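Local atomic coordinates of glycoside Hydrolase (Bacteroides uniformis, PDB entry 5T99), a protein that probably hydrolyses terminal beta-galactosidic bonds of agarose-derived sugars as a family 2 glycoside hydrolase, and binds the inhibitor galacto-isofagomine. Residues I168-W173 and I400-N405. Numbering follows the deposited sequence.
Sequences IYRNVW and IMRDRN. With EDO (1,2-ethanediol), chain J; EDO (1,2-ethanediol), chain K.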
ATOM      1  N   ILE A 168      -7.899  13.682   8.849  1.00 19.01           N
ATOM      2  CA  ILE A 168      -8.622  13.351   7.630  1.00 19.09           C
ATOM      3  C   ILE A 168      -7.534  13.063   6.605  1.00 18.71           C
ATOM      4  O   ILE A 168      -7.176  13.917   5.792  1.00 18.12           O
ATOM      5  CB  ILE A 168      -9.586  14.475   7.186  1.00 19.67           C
ATOM      6  CG1 ILE A 168     -10.528  14.851   8.348  1.00 20.07           C
ATOM      7  CG2 ILE A 168     -10.378  14.019   5.967  1.00 19.11           C
ATOM      8  CD1 ILE A 168     -11.464  16.012   8.065  1.00 20.60           C
ATOM      9  N   TYR A 169      -7.007  11.841   6.701  1.00 18.67           N
ATOM     10  CA  TYR A 169      -5.811  11.380   5.989  1.00 18.62           C
ATOM     11  C   TYR A 169      -6.074  10.856   4.567  1.00 19.22           C
ATOM     12  O   TYR A 169      -5.122  10.504   3.841  1.00 19.13           O
ATOM     13  CB  TYR A 169      -5.097  10.298   6.820  1.00 18.84           C
ATOM     14  CG  TYR A 169      -5.753   8.919   6.806  1.00 19.22           C
ATOM     15  CD1 TYR A 169      -5.160   7.843   6.140  1.00 19.42           C
ATOM     16  CD2 TYR A 169      -6.966   8.685   7.464  1.00 19.25           C
ATOM     17  CE1 TYR A 169      -5.766   6.587   6.117  1.00 19.42           C
ATOM     18  CE2 TYR A 169      -7.571   7.448   7.451  1.00 19.14           C
ATOM     19  CZ  TYR A 169      -6.980   6.400   6.775  1.00 19.17           C
ATOM     20  OH  TYR A 169      -7.602   5.172   6.766  1.00 18.73           O
ATOM     21  N   ARG A 170      -7.348  10.770   4.177  1.00 19.23           N
ATOM     22  CA  ARG A 170      -7.728  10.373   2.811  1.00 19.62           C
ATOM     23  C   ARG A 170      -8.610  11.444   2.201  1.00 19.68           C
ATOM     24  O   ARG A 170      -9.099  12.333   2.907  1.00 20.18           O
ATOM     25  CB  ARG A 170      -8.466   9.031   2.807  1.00 19.80           C
ATOM     26  CG  ARG A 170      -7.618   7.836   3.235  1.00 19.73           C
ATOM     27  CD  ARG A 170      -8.350   6.537   2.959  1.00 19.43           C
ATOM     28  NE  ARG A 170      -7.572   5.365   3.372  1.00 18.91           N
ATOM     29  CZ  ARG A 170      -8.088   4.181   3.708  1.00 18.57           C
ATOM     30  NH1 ARG A 170      -9.411   3.978   3.720  1.00 18.69           N
ATOM     31  NH2 ARG A 170      -7.275   3.192   4.080  1.00 18.57           N
ATOM     32  N   ASN A 171      -8.828  11.345   0.891  1.00 19.42           N
ATOM     33  CA  ASN A 171      -9.528  12.395   0.157  1.00 19.09           C
ATOM     34  C   ASN A 171     -10.979  12.549   0.611  1.00 18.97           C
ATOM     35  O   ASN A 171     -11.578  11.629   1.188  1.00 17.86           O
ATOM     36  CB  ASN A 171      -9.489  12.134  -1.350  1.00 19.31           C
ATOM     37  CG  ASN A 171      -8.084  12.124  -1.921  1.00 19.40           C
ATOM     38  OD1 ASN A 171      -7.681  11.155  -2.571  1.00 21.00           O
ATOM     39  ND2 ASN A 171      -7.334  13.187  -1.693  1.00 18.70           N
ATOM     40  N   VAL A 172     -11.517  13.735   0.346  1.00 19.53           N
ATOM     41  CA  VAL A 172     -12.895  14.086   0.658  1.00 20.08           C
ATOM     42  C   VAL A 172     -13.545  14.527  -0.646  1.00 20.49           C
ATOM     43  O   VAL A 172     -12.898  15.186  -1.460  1.00 20.80           O
ATOM     44  CB  VAL A 172     -12.949  15.205   1.723  1.00 20.60           C
ATOM     45  CG1 VAL A 172     -14.388  15.553   2.077  1.00 21.13           C
ATOM     46  CG2 VAL A 172     -12.200  14.772   2.981  1.00 20.86           C
ATOM     47  N   TRP A 173     -14.810  14.167  -0.843  1.00 20.72           N
ATOM     48  CA  TRP A 173     -15.495  14.381  -2.123  1.00 21.56           C
ATOM     49  C   TRP A 173     -16.845  15.083  -1.950  1.00 22.75           C
ATOM     50  O   TRP A 173     -17.604  14.752  -1.048  1.00 23.78           O
ATOM     51  CB  TRP A 173     -15.694  13.045  -2.846  1.00 20.89           C
ATOM     52  CG  TRP A 173     -14.410  12.335  -3.056  1.00 20.39           C
ATOM     53  CD1 TRP A 173     -13.869  11.383  -2.250  1.00 20.26           C
ATOM     54  CD2 TRP A 173     -13.465  12.557  -4.107  1.00 20.25           C
ATOM     55  NE1 TRP A 173     -12.659  10.983  -2.741  1.00 20.51           N
ATOM     56  CE2 TRP A 173     -12.381  11.688  -3.881  1.00 20.20           C
ATOM     57  CE3 TRP A 173     -13.430  13.409  -5.219  1.00 20.24           C
ATOM     58  CZ2 TRP A 173     -11.272  11.630  -4.731  1.00 20.14           C
ATOM     59  CZ3 TRP A 173     -12.321  13.362  -6.068  1.00 20.31           C
ATOM     60  CH2 TRP A 173     -11.261  12.466  -5.820  1.00 20.51           C
ATOM     61  N   ILE A 400     -16.357  -4.244   0.776  1.00 16.36           N
ATOM     62  CA  ILE A 400     -16.632  -5.037  -0.420  1.00 16.38           C
ATOM     63  C   ILE A 400     -17.369  -4.198  -1.475  1.00 16.74           C
ATOM     64  O   ILE A 400     -17.047  -4.281  -2.656  1.00 15.84           O
ATOM     65  CB  ILE A 400     -17.376  -6.333  -0.057  1.00 16.31           C
ATOM     66  CG1 ILE A 400     -16.431  -7.244   0.734  1.00 16.13           C
ATOM     67  CG2 ILE A 400     -17.886  -7.050  -1.305  1.00 16.81           C
ATOM     68  CD1 ILE A 400     -17.114  -8.398   1.425  1.00 16.23           C
ATOM     69  N   MET A 401     -18.306  -3.363  -1.034  1.00 17.37           N
ATOM     70  CA  MET A 401     -19.023  -2.459  -1.935  1.00 18.61           C
ATOM     71  C   MET A 401     -18.070  -1.454  -2.608  1.00 18.08           C
ATOM     72  O   MET A 401     -18.199  -1.168  -3.805  1.00 18.36           O
ATOM     73  CB  MET A 401     -20.119  -1.698  -1.178  1.00 20.49           C
ATOM     74  CG  MET A 401     -21.245  -2.555  -0.625  1.00 22.09           C
ATOM     75  SD  MET A 401     -22.306  -3.200  -1.908  1.00 26.80           S
ATOM     76  CE  MET A 401     -23.339  -1.750  -2.161  1.00 25.79           C
ATOM     77  N   ARG A 402     -17.108  -0.951  -1.836  1.00 16.69           N
ATOM     78  CA  ARG A 402     -16.096  -0.018  -2.332  1.00 15.86           C
ATOM     79  C   ARG A 402     -15.152  -0.671  -3.337  1.00 15.24           C
ATOM     80  O   ARG A 402     -14.846  -0.063  -4.367  1.00 14.50           O
ATOM     81  CB  ARG A 402     -15.267   0.539  -1.155  1.00 15.97           C
ATOM     82  CG  ARG A 402     -14.371   1.735  -1.465  1.00 15.96           C
ATOM     83  CD  ARG A 402     -13.415   2.077  -0.318  1.00 15.79           C
ATOM     84  NE  ARG A 402     -12.338   1.100  -0.213  1.00 15.78           N
ATOM     85  CZ  ARG A 402     -11.195   1.260   0.459  1.00 15.96           C
ATOM     86  NH1 ARG A 402     -10.922   2.383   1.141  1.00 16.29           N
ATOM     87  NH2 ARG A 402     -10.297   0.278   0.440  1.00 15.51           N
ATOM     88  N   ASP A 403     -14.693  -1.891  -3.039  1.00 14.37           N
ATOM     89  CA  ASP A 403     -13.571  -2.487  -3.779  1.00 14.17           C
ATOM     90  C   ASP A 403     -13.892  -3.631  -4.754  1.00 13.88           C
ATOM     91  O   ASP A 403     -12.990  -4.100  -5.438  1.00 13.70           O
ATOM     92  CB  ASP A 403     -12.488  -2.972  -2.798  1.00 14.33           C
ATOM     93  CG  ASP A 403     -11.872  -1.848  -2.001  1.00 14.20           C
ATOM     94  OD1 ASP A 403     -12.166  -0.669  -2.312  1.00 13.97           O
ATOM     95  OD2 ASP A 403     -11.095  -2.147  -1.058  1.00 13.65           O
ATOM     96  N   ARG A 404     -15.151  -4.056  -4.851  1.00 13.73           N
ATOM     97  CA  ARG A 404     -15.489  -5.241  -5.650  1.00 13.78           C
ATOM     98  C   ARG A 404     -15.442  -5.053  -7.176  1.00 13.67           C
ATOM     99  O   ARG A 404     -15.778  -5.982  -7.905  1.00 13.35           O
ATOM    100  CB  ARG A 404     -16.851  -5.807  -5.249  1.00 13.81           C
ATOM    101  CG  ARG A 404     -18.042  -4.894  -5.527  1.00 13.70           C
ATOM    102  CD  ARG A 404     -19.273  -5.497  -4.901  1.00 13.56           C
ATOM    103  NE  ARG A 404     -20.468  -4.700  -5.097  1.00 13.67           N
ATOM    104  CZ  ARG A 404     -21.707  -5.122  -4.835  1.00 14.22           C
ATOM    105  NH1 ARG A 404     -21.930  -6.352  -4.363  1.00 14.19           N
ATOM    106  NH2 ARG A 404     -22.745  -4.308  -5.048  1.00 14.48           N
ATOM    107  N   ASN A 405     -15.068  -3.865  -7.643  1.00 13.65           N
ATOM    108  CA  ASN A 405     -14.776  -3.636  -9.057  1.00 13.82           C
ATOM    109  C   ASN A 405     -13.296  -3.604  -9.415  1.00 13.76           C
ATOM    110  O   ASN A 405     -12.972  -3.649 -10.603  1.00 14.52           O
ATOM    111  CB  ASN A 405     -15.440  -2.347  -9.519  1.00 13.70           C
ATOM    112  CG  ASN A 405     -16.928  -2.376  -9.300  1.00 14.08           C
ATOM    113  OD1 ASN A 405     -17.579  -3.362  -9.651  1.00 14.74           O
ATOM    114  ND2 ASN A 405     -17.485  -1.315  -8.706  1.00 14.02           N
TER
HETATM  115  C1  EDO J 908     -14.103  -7.320 -11.507  1.00 24.28           C
HETATM  116  O1  EDO J 908     -15.186  -7.036 -10.584  1.00 24.12           O
HETATM  117  C2  EDO J 908     -14.057  -6.346 -12.689  1.00 23.70           C
HETATM  118  O2  EDO J 908     -12.849  -5.555 -12.715  1.00 22.22           O
HETATM  119  C1  EDO K 909     -26.268  -6.708  -4.938  1.00 38.88           C
HETATM  120  O1  EDO K 909     -27.396  -7.456  -5.415  1.00 36.72           O
HETATM  121  C2  EDO K 909     -25.337  -7.547  -4.071  1.00 39.10           C
HETATM  122  O2  EDO K 909     -24.954  -6.826  -2.892  1.00 38.93           O
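Arg170 and Arg402 approach each other through their terminal nitrogens, NH1 of Arg170 lying 3.4 Å from NH1 of Arg402. Both atoms are donors, so no hydrogen bond joins them. Arg170 sits in the loop leading into strand 172-177 of the sugar-binding domain; Arg402 stands on the last turn of helix 388-403 of the TIM-barrel domain.

From CB, the Arg170 chain leaves with CG anti to the carbonyl carbon (chi1 -66°), then runs extended to NE, which carries its guanidinium across to the Pro351 carbonyl. Its CG lies over one face of the Tyr169 ring, 3.6 Å above the plane and toward the rim, a greasy contact that suits the arginine's methylene part. Farther out, the Tyr169 OH stands 3.2 Å above the centre of the Arg170 guanidinium, while that hydroxyl is hydrogen-bonded to Gly129 O. At the tip, NH1 binds the carbonyls of Tyr130 and Asp108, and NH2 that of Pro351. A planar group with several N-H donors is well suited to gathering such scattered backbone oxygens.

Arg402 crosses at about a right angle, the guanidinium planes 47° apart, and offers its edge to Arg170 NH1. A bend at chi3 (73°) folds its chain back into a side-on salt bridge with Asp403, whose two oxygens match NE and NH2. Arg402 NE reaches Asp403 OD1 at 2.8 Å, tilted from the guanidinium plane. Arg402 NH2 meets Asp403 OD2 at 3.0 Å, nearly straight and in that plane; it also binds Pro352 O.

The closeness of two cations is probably tolerated because Asp403 offsets much of the Arg402 charge and carbonyl oxygens of Tyr130, Asp108 and Pro351 surround the Arg170 tip. The domains are bridged here by Arg170 NH2 on Pro351 O, beside Arg402 on the next proline, without a direct arginine-arginine bond.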